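PDB 1VRM: hypothetical protein TM1553 from Thermotoga maritima, which probably binds FAD and transfers its FMN part to a target protein, as other members of the ApbE flavin transferase family do. Local coordinates for residues Q17-R22 against T43-I48; I32-Q37 against R196-K201; S66-I71 against V158-G163. All blocks are in the same frame, centred on the assembly; numbering follows the deposited sequence. Where two conformers were deposited one is given.

Contact 1 (Q17-R22 against T43-I48); sequences QYYELR and TIAEAI
The methyl of Ala45 is met by both Tyr19 and Leu21, two residues of an edge strand whose side chains lie on the same face of it. Tyr19 brings its ring edge: CE2 comes to 3.6 Å from Ala45 CB, which lies near the ring plane, so the methyl meets the rim of the tyrosine and not a face. Leu21 arrives with one branch, its CD2 standing 3.8 Å from Ala45 CB and 3.6 Å from Ala45 O. This one leucine methyl, CD2, therefore rests on helix backbone and on the alanine side chain alike, and Glu46 takes only a marginal share.

Both strand residues are built alike, with CG anti to the backbone N (chi1 171° in Tyr19 and -175° in Leu21), which carries ring and branch out from the strand to the helix. The axes of strand 19-22 and helix 43-48 come within 8.8 Å at an angle of 24°, consistent with the small side chain of Ala45 between them. Farther along the helix Leu21 also touches Leu49, while Tyr19 leans on Pro41 and Arg42. Between them Glu20 points away from the helix and pairs with Arg22 and Arg31 in salt bridges. Strand 19-25 is outermost in an antiparallel sheet, and the contact is a concrete case of alpha/beta layer packing: segment 43-48 runs roughly with the strand across the sheet's face near its edge, where Ala45 also touches Ile32 of the adjoining strand.

Contact 2 (I32-Q37 against R196-K201); sequences IVVSSQ and RIIGPK
Ile198 and Val34 supply the apolar part of this contact, and it is a light one: Ile198 CD1 lies 4.3 Å from Val34 CG2, a distance that holds for one of the two conformers deposited for the valine. The meeting is between methyl ends. In Ile198, CG1 stands anti to the carbonyl carbon (chi1 -63°) and the chain then continues extended to CD1 (chi2 169°), which sends the terminal methyl out towards strand 28-35. The CA atoms of Val34 and Ile198 remain 7.9 Å apart, so the gap is bridged by side-chain length and not by closeness of the backbones.

A second kind of meeting sets methyl against carbonyl. The same CD1 of Ile198 comes to 4.0 Å from Val33 O, a van der Waals approach to the peptide group between the two valines. That carbonyl belongs to the strand's own backbone, so Ile198 rests partly on the surface of the strand itself.

Polar bonds play no part across the two segments; they hold each segment in its own setting. Val33 pairs through its backbone with Phe188 and Val34 with Tyr19, while Ile198 and Gly199 both face Gly187 in a classic beta bulge, where the chain turns a corner. Arg196, two residues before Ile198, forms a salt bridge with Asp172.

Strand 186-191 lies between strands 28-35 and 194-197 in the sheet, and Ile198 touches its Val189 on the way across. From the helices, Ala178 and Leu179 of helix 166-181 pack on Ile198, and Pro41 of helix 41-58 packs on Val34.

Contact 3 (S66-I71 against V158-G163); sequences SVVKKI and VKIDLG
Ser66 OG, held by three backbone groups, fixes the start of the short helix from which Val68 and Ile71 reach Ile160 and Leu162. It accepts from Lys69 N over 3.0 Å, a nearly straight capping bond (171°) that makes Ser66 the N-cap of helix 67-72. It is also hydrogen-bonded to the carbonyls of Lys58 and Ser60, which must share its one proton or take it in turn. With its rotation restrained from several directions, this buried hydroxyl ties the helix start to the end of helix 41-58 and the chain just beyond.

Val68 does most of the touching. Its CG1, anti to the backbone N (chi1 164°), presses on the main chain of the loop at 3.3 Å from Ile160 O, a tight spot, and stands farther from the side-chain methyl CG2 of Ile160. The other branch goes to Leu162, two residues on: Val68 CG2 is 3.9 Å from Leu162 CD1, the two side chains crossing at a slant. One turn on, Ile71 brings CG2 to 4.2 Å from Ile160 CD1. Valine and isoleucine on one helix face thus meet every second residue of an extended loop, Ile160 and Leu162, while Asp161 between them points away.

Outside these apolar contacts the loop is held by polar bonds. Asn72 OD1 receives Ile160 N, and Asp161 OD2 accepts from Gly163 N at 2.9 Å, met from above the carboxylate plane. This bond closes an Asx turn. The same OD2 is hydrogen-bonded to an unidentified small molecule. The Asp-Leu-Gly run leads into helix 166-181 and probably belongs to the glycine-rich signature of ApbE proteins; the contact packs helix 67-72, capped by Ser66, against Ile160 and Leu162 there.

In the fold
Contacts 1 and 2 are neighbours, their centres 9 Å apart, and share one sheet: strands 19-25 and 28-35 are joined by backbone pairs such as Leu21 O to Ile32 N at 2.8 Å and Tyr19 N to Val34 O at 2.9 Å. A side chain from 196-201 and helix segment 43-48 thus reach two adjoining strands. Contact 3 stands apart, its centre about 29 Å from that of contact 1 and 32 Å from that of contact 2, with nearest atoms about 16 and 14 Å away. Helices 41-58 and 166-181 span this gap. Of the three, contact 3 adjoins the bound small molecule, probably derived from the crystallisation liquor.

Contact 1 (Q17-R22 against T43-I48)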
loop_
_atom_site.group_PDB
_atom_site.type_symbol
_atom_site.label_atom_id
_atom_site.label_comp_id
_atom_site.label_asym_id
_atom_site.label_seq_id
_atom_site.Cartn_x
_atom_site.Cartn_y
_atom_site.Cartn_z
ATOM N N GLN A 17 -6.146 2.044 -29.431
ATOM C CA GLN A 17 -6.043 0.737 -28.706
ATOM C C GLN A 17 -4.774 0.491 -27.851
ATOM O O GLN A 17 -3.688 1.081 -28.009
ATOM C CB GLN A 17 -6.408 -0.454 -29.588
ATOM C CG GLN A 17 -5.301 -1.200 -30.295
ATOM C CD GLN A 17 -5.834 -2.502 -30.890
ATOM O OE1 GLN A 17 -6.985 -2.562 -31.347
ATOM N NE2 GLN A 17 -5.015 -3.558 -30.855
ATOM N N TYR A 18 -4.971 -0.402 -26.903
ATOM C CA TYR A 18 -4.199 -0.401 -25.687
ATOM C C TYR A 18 -3.096 -1.416 -25.795
ATOM O O TYR A 18 -3.290 -2.481 -26.413
ATOM C CB TYR A 18 -5.104 -0.691 -24.499
ATOM C CG TYR A 18 -5.933 0.503 -24.153
ATOM C CD1 TYR A 18 -5.425 1.513 -23.365
ATOM C CD2 TYR A 18 -7.212 0.646 -24.669
ATOM C CE1 TYR A 18 -6.158 2.625 -23.091
ATOM C CE2 TYR A 18 -7.959 1.801 -24.410
ATOM C CZ TYR A 18 -7.417 2.771 -23.632
ATOM O OH TYR A 18 -8.152 3.923 -23.379
ATOM N N TYR A 19 -1.915 -1.010 -25.350
ATOM C CA TYR A 19 -0.822 -1.939 -25.159
ATOM C C TYR A 19 -0.775 -2.355 -23.711
ATOM O O TYR A 19 -0.924 -1.507 -22.811
ATOM C CB TYR A 19 0.459 -1.235 -25.493
ATOM C CG TYR A 19 1.721 -1.997 -25.138
ATOM C CD1 TYR A 19 2.098 -3.133 -25.839
ATOM C CD2 TYR A 19 2.502 -1.579 -24.122
ATOM C CE1 TYR A 19 3.255 -3.823 -25.506
ATOM C CE2 TYR A 19 3.660 -2.209 -23.783
ATOM C CZ TYR A 19 4.033 -3.365 -24.464
ATOM O OH TYR A 19 5.214 -4.014 -24.163
ATOM N N GLU A 20 -0.478 -3.631 -23.480
ATOM C CA GLU A 20 -0.320 -4.157 -22.121
ATOM C C GLU A 20 1.078 -4.742 -21.882
ATOM O O GLU A 20 1.622 -5.456 -22.734
ATOM C CB GLU A 20 -1.393 -5.214 -21.883
ATOM C CG GLU A 20 -1.385 -5.854 -20.554
ATOM C CD GLU A 20 -2.778 -6.494 -20.273
ATOM O OE1 GLU A 20 -3.709 -6.260 -21.052
ATOM O OE2 GLU A 20 -2.921 -7.184 -19.264
ATOM N N LEU A 21 1.685 -4.363 -20.761
ATOM C CA LEU A 21 2.963 -4.867 -20.305
ATOM C C LEU A 21 2.717 -5.443 -18.898
ATOM O O LEU A 21 2.257 -4.693 -18.013
ATOM C CB LEU A 21 3.996 -3.778 -20.238
ATOM C CG LEU A 21 5.467 -4.067 -19.880
ATOM C CD1 LEU A 21 6.082 -5.074 -20.847
ATOM C CD2 LEU A 21 6.279 -2.811 -19.892
ATOM N N ARG A 22 2.991 -6.739 -18.699
ATOM C CA ARG A 22 2.902 -7.384 -17.378
ATOM C C ARG A 22 4.244 -7.835 -16.922
ATOM O O ARG A 22 5.005 -8.356 -17.716
ATOM C CB ARG A 22 1.972 -8.554 -17.362
ATOM C CG ARG A 22 0.567 -8.186 -17.646
ATOM C CD ARG A 22 -0.338 -9.265 -17.288
ATOM N NE ARG A 22 -1.564 -9.180 -18.027
ATOM C CZ ARG A 22 -2.676 -9.856 -17.744
ATOM N NH1 ARG A 22 -2.721 -10.675 -16.706
ATOM N NH2 ARG A 22 -3.730 -9.704 -18.532
ATOM N N THR A 43 6.906 2.457 -25.268
ATOM C CA THR A 43 7.886 3.360 -24.645
ATOM C C THR A 43 7.370 3.871 -23.281
ATOM O O THR A 43 8.064 3.817 -22.275
ATOM C CB THR A 43 8.228 4.570 -25.535
ATOM O OG1 THR A 43 8.859 4.123 -26.753
ATOM C CG2 THR A 43 9.154 5.579 -24.829
ATOM N N ILE A 44 6.138 4.370 -23.267
ATOM C CA ILE A 44 5.540 4.816 -21.998
ATOM C C ILE A 44 5.498 3.665 -20.987
ATOM O O ILE A 44 5.933 3.797 -19.845
ATOM C CB ILE A 44 4.118 5.368 -22.206
ATOM C CG1 ILE A 44 4.143 6.524 -23.230
ATOM C CG2 ILE A 44 3.486 5.741 -20.864
ATOM C CD1 ILE A 44 2.828 7.111 -23.610
ATOM N N ALA A 45 5.029 2.480 -21.374
ATOM C CA ALA A 45 4.995 1.339 -20.478
ATOM C C ALA A 45 6.373 0.931 -19.953
ATOM O O ALA A 45 6.532 0.566 -18.792
ATOM C CB ALA A 45 4.288 0.179 -21.145
ATOM N N GLU A 46 7.369 0.904 -20.837
ATOM C CA GLU A 46 8.741 0.564 -20.429
ATOM C C GLU A 46 9.255 1.552 -19.365
ATOM O O GLU A 46 9.841 1.121 -18.370
ATOM C CB GLU A 46 9.684 0.566 -21.628
ATOM C CG GLU A 46 11.197 0.398 -21.300
ATOM C CD GLU A 46 11.605 -0.846 -20.496
ATOM O OE1 GLU A 46 10.960 -1.922 -20.657
ATOM O OE2 GLU A 46 12.649 -0.753 -19.742
ATOM N N ALA A 47 9.029 2.826 -19.591
ATOM C CA ALA A 47 9.412 3.892 -18.630
ATOM C C ALA A 47 8.768 3.640 -17.279
ATOM O O ALA A 47 9.415 3.772 -16.232
ATOM C CB ALA A 47 8.989 5.215 -19.110
ATOM N N ILE A 48 7.486 3.331 -17.321
ATOM C CA ILE A 48 6.725 3.073 -16.094
ATOM C C ILE A 48 7.269 1.844 -15.348
ATOM O O ILE A 48 7.530 1.876 -14.148
ATOM C CB ILE A 48 5.237 2.886 -16.406
ATOM C CG1 ILE A 48 4.593 4.203 -16.772
ATOM C CG2 ILE A 48 4.546 2.246 -15.199
ATOM C CD1 ILE A 48 3.217 4.093 -17.325
#

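Contact 2 (I32-Q37 against R196-K201)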
loop_
_atom_site.group_PDB
_atom_site.type_symbol
_atom_site.label_atom_id
_atom_site.label_comp_id
_atom_site.label_asym_id
_atom_site.label_seq_id
_atom_site.Cartn_x
_atom_site.Cartn_y
_atom_site.Cartn_z
ATOM N N ILE A 32 0.510 -2.820 -16.846
ATOM C CA ILE A 32 0.547 -1.456 -17.303
ATOM C C ILE A 32 -0.233 -1.434 -18.627
ATOM O O ILE A 32 0.114 -2.172 -19.528
ATOM C CB ILE A 32 1.995 -1.023 -17.533
ATOM C CG1 ILE A 32 2.850 -1.092 -16.249
ATOM C CG2 ILE A 32 2.049 0.388 -18.130
ATOM C CD1 ILE A 32 4.316 -1.314 -16.520
ATOM N N VAL A 33 -1.282 -0.637 -18.731
ATOM C CA VAL A 33 -2.166 -0.660 -19.905
ATOM C C VAL A 33 -2.278 0.788 -20.344
ATOM O O VAL A 33 -2.710 1.659 -19.582
ATOM C CB VAL A 33 -3.525 -1.211 -19.583
ATOM C CG1 VAL A 33 -4.481 -0.989 -20.724
ATOM C CG2 VAL A 33 -3.410 -2.668 -19.183
ATOM N N VAL A 34 -1.807 1.054 -21.558
ATOM C CA VAL A 34 -1.609 2.426 -22.019
ATOM C C VAL A 34 -1.973 2.560 -23.479
ATOM O O VAL A 34 -1.674 1.704 -24.299
ATOM C CB VAL A 34 -0.211 3.004 -21.630
ATOM C CG1 VAL A 34 0.913 2.305 -22.338
ATOM C CG2 VAL A 34 -0.201 4.514 -21.805
ATOM N N SER A 35 -2.613 3.695 -23.780
ATOM C CA SER A 35 -2.871 4.117 -25.166
ATOM C C SER A 35 -2.360 5.529 -25.357
ATOM O O SER A 35 -2.570 6.376 -24.513
ATOM C CB SER A 35 -4.350 4.038 -25.475
ATOM O OG SER A 35 -4.660 4.579 -26.774
ATOM N N SER A 36 -1.694 5.775 -26.489
ATOM C CA SER A 36 -1.241 7.109 -26.870
ATOM C C SER A 36 -1.122 7.167 -28.376
ATOM O O SER A 36 -0.622 6.220 -28.969
ATOM C CB SER A 36 0.097 7.476 -26.244
ATOM O OG SER A 36 0.598 8.729 -26.724
ATOM N N GLN A 37 -1.553 8.283 -28.976
ATOM C CA GLN A 37 -1.296 8.557 -30.408
ATOM C C GLN A 37 -0.074 9.432 -30.583
ATOM O O GLN A 37 0.342 9.677 -31.717
ATOM C CB GLN A 37 -2.509 9.260 -31.041
ATOM C CG GLN A 37 -3.681 8.368 -31.240
ATOM C CD GLN A 37 -4.671 8.954 -32.277
ATOM O OE1 GLN A 37 -4.420 10.029 -32.864
ATOM N NE2 GLN A 37 -5.771 8.240 -32.518
ATOM N N ARG A 196 -4.352 2.591 -10.420
ATOM C CA ARG A 196 -4.406 4.037 -10.681
ATOM C C ARG A 196 -4.809 4.258 -12.148
ATOM O O ARG A 196 -4.205 3.683 -13.048
ATOM C CB ARG A 196 -3.082 4.702 -10.399
ATOM C CG ARG A 196 -3.084 6.176 -10.539
ATOM C CD ARG A 196 -3.843 6.832 -9.400
ATOM N NE ARG A 196 -3.504 8.216 -9.249
ATOM C CZ ARG A 196 -4.244 9.168 -9.725
ATOM N NH1 ARG A 196 -5.296 8.855 -10.405
ATOM N NH2 ARG A 196 -3.885 10.409 -9.591
ATOM N N ILE A 197 -5.844 5.058 -12.370
ATOM C CA ILE A 197 -6.292 5.364 -13.708
ATOM C C ILE A 197 -5.360 6.446 -14.303
ATOM O O ILE A 197 -5.155 7.518 -13.713
ATOM C CB ILE A 197 -7.742 5.843 -13.748
ATOM C CG1 ILE A 197 -8.692 4.854 -13.080
ATOM C CG2 ILE A 197 -8.186 6.193 -15.160
ATOM C CD1 ILE A 197 -8.573 3.459 -13.506
ATOM N N ILE A 198 -4.886 6.191 -15.522
ATOM C CA ILE A 198 -4.127 7.180 -16.273
ATOM C C ILE A 198 -5.048 8.183 -16.953
ATOM O O ILE A 198 -4.880 9.416 -16.812
ATOM C CB ILE A 198 -3.182 6.558 -17.309
ATOM C CG1 ILE A 198 -2.123 5.699 -16.632
ATOM C CG2 ILE A 198 -2.559 7.653 -18.196
ATOM C CD1 ILE A 198 -1.296 4.813 -17.617
ATOM N N GLY A 199 -6.021 7.644 -17.685
ATOM C CA GLY A 199 -7.068 8.433 -18.328
ATOM C C GLY A 199 -8.186 7.499 -18.702
ATOM O O GLY A 199 -8.005 6.298 -18.730
ATOM N N PRO A 200 -9.362 8.045 -19.043
ATOM C CA PRO A 200 -10.534 7.273 -19.310
ATOM C C PRO A 200 -10.425 6.400 -20.552
ATOM O O PRO A 200 -9.689 6.696 -21.497
ATOM C CB PRO A 200 -11.631 8.304 -19.511
ATOM C CG PRO A 200 -11.027 9.543 -19.485
ATOM C CD PRO A 200 -9.592 9.477 -19.158
ATOM N N LYS A 201 -11.160 5.297 -20.506
ATOM C CA LYS A 201 -11.070 4.276 -21.518
ATOM C C LYS A 201 -11.572 4.850 -22.845
ATOM O O LYS A 201 -12.656 5.464 -22.910
ATOM C CB LYS A 201 -11.903 3.087 -21.086
ATOM C CG LYS A 201 -11.880 1.954 -22.069
ATOM C CD LYS A 201 -12.464 0.622 -21.505
ATOM C CE LYS A 201 -13.897 0.739 -21.051
#

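Contact 3 (S66-I71 against V158-G163)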
loop_
_atom_site.group_PDB
_atom_site.type_symbol
_atom_site.label_atom_id
_atom_site.label_comp_id
_atom_site.label_asym_id
_atom_site.label_seq_id
_atom_site.Cartn_x
_atom_site.Cartn_y
_atom_site.Cartn_z
ATOM N N SER A 66 18.977 -0.285 -1.126
ATOM C CA SER A 66 17.864 0.434 -0.572
ATOM C C SER A 66 18.276 1.553 0.399
ATOM O O SER A 66 19.087 1.360 1.298
ATOM C CB SER A 66 16.936 -0.526 0.189
ATOM O OG SER A 66 15.984 0.196 0.930
ATOM N N VAL A 67 17.627 2.690 0.269
ATOM C CA VAL A 67 17.823 3.810 1.226
ATOM C C VAL A 67 17.078 3.510 2.558
ATOM O O VAL A 67 17.473 4.013 3.623
ATOM C CB VAL A 67 17.318 5.124 0.605
ATOM C CG1 VAL A 67 15.784 5.133 0.458
ATOM C CG2 VAL A 67 17.836 6.305 1.351
ATOM N N VAL A 68 15.954 2.813 2.484
ATOM C CA VAL A 68 15.266 2.345 3.682
ATOM C C VAL A 68 16.200 1.426 4.477
ATOM O O VAL A 68 16.319 1.586 5.688
ATOM C CB VAL A 68 13.934 1.619 3.349
ATOM C CG1 VAL A 68 13.393 0.783 4.533
ATOM C CG2 VAL A 68 12.957 2.651 2.858
ATOM N N LYS A 69 16.822 0.448 3.809
ATOM C CA LYS A 69 17.753 -0.454 4.477
ATOM C C LYS A 69 18.897 0.377 5.040
ATOM O O LYS A 69 19.329 0.133 6.193
ATOM C CB LYS A 69 18.266 -1.530 3.557
ATOM C CG LYS A 69 19.165 -2.539 4.233
ATOM C CD LYS A 69 19.310 -3.762 3.382
ATOM C CE LYS A 69 20.530 -4.551 3.786
ATOM N NZ LYS A 69 20.430 -4.956 5.183
ATOM N N LYS A 70 19.381 1.360 4.292
ATOM C CA LYS A 70 20.466 2.231 4.808
ATOM C C LYS A 70 20.064 2.899 6.110
ATOM O O LYS A 70 20.797 2.840 7.088
ATOM C CB LYS A 70 20.863 3.306 3.798
ATOM C CG LYS A 70 21.963 4.255 4.258
ATOM C CD LYS A 70 22.168 5.291 3.166
ATOM C CE LYS A 70 22.990 6.441 3.600
ATOM N NZ LYS A 70 23.373 7.200 2.357
ATOM N N ILE A 71 18.870 3.476 6.172
ATOM C CA ILE A 71 18.423 4.096 7.402
ATOM C C ILE A 71 18.284 3.031 8.510
ATOM O O ILE A 71 18.825 3.180 9.640
ATOM C CB ILE A 71 17.056 4.808 7.235
ATOM C CG1 ILE A 71 17.185 6.024 6.297
ATOM C CG2 ILE A 71 16.507 5.221 8.624
ATOM C CD1 ILE A 71 15.874 6.473 5.680
ATOM N N VAL A 158 13.806 1.399 16.066
ATOM C CA VAL A 158 12.727 1.153 15.093
ATOM C C VAL A 158 13.319 0.942 13.696
ATOM O O VAL A 158 14.410 1.437 13.374
ATOM C CB VAL A 158 11.624 2.204 15.040
ATOM C CG1 VAL A 158 10.953 2.426 16.361
ATOM C CG2 VAL A 158 12.128 3.474 14.470
ATOM N N LYS A 159 12.571 0.220 12.878
ATOM C CA LYS A 159 12.887 0.046 11.495
ATOM C C LYS A 159 11.653 0.403 10.654
ATOM O O LYS A 159 10.526 0.044 10.982
ATOM C CB LYS A 159 13.321 -1.363 11.180
ATOM C CG LYS A 159 14.691 -1.725 11.832
ATOM C CD LYS A 159 15.185 -3.034 11.307
ATOM C CE LYS A 159 16.666 -3.327 11.592
ATOM N NZ LYS A 159 17.189 -4.626 10.959
ATOM N N ILE A 160 11.906 1.102 9.565
ATOM C CA ILE A 160 10.864 1.593 8.636
ATOM C C ILE A 160 10.595 0.496 7.618
ATOM O O ILE A 160 11.524 -0.114 7.074
ATOM C CB ILE A 160 11.379 2.851 7.916
ATOM C CG1 ILE A 160 11.560 4.004 8.938
ATOM C CG2 ILE A 160 10.513 3.191 6.752
ATOM C CD1 ILE A 160 12.344 5.191 8.438
ATOM N N ASP A 161 9.332 0.247 7.330
ATOM C CA ASP A 161 8.934 -0.615 6.217
ATOM C C ASP A 161 7.819 0.143 5.480
ATOM O O ASP A 161 6.831 0.539 6.103
ATOM C CB ASP A 161 8.397 -1.987 6.634
ATOM C CG ASP A 161 8.024 -2.831 5.380
ATOM O OD1 ASP A 161 8.909 -3.504 4.789
ATOM O OD2 ASP A 161 6.859 -2.760 4.939
ATOM N N LEU A 162 8.018 0.348 4.174
ATOM C CA LEU A 162 7.101 1.168 3.350
ATOM C C LEU A 162 6.151 0.308 2.503
ATOM O O LEU A 162 5.486 0.832 1.598
ATOM C CB LEU A 162 7.896 2.142 2.453
ATOM C CG LEU A 162 8.705 3.206 3.201
ATOM C CD1 LEU A 162 9.408 4.211 2.338
ATOM C CD2 LEU A 162 7.807 3.982 4.190
ATOM N N GLY A 163 6.019 -0.979 2.818
ATOM C CA GLY A 163 5.230 -1.859 1.995
ATOM C C GLY A 163 3.746 -1.466 1.990
ATOM O O GLY A 163 3.007 -1.854 1.068
#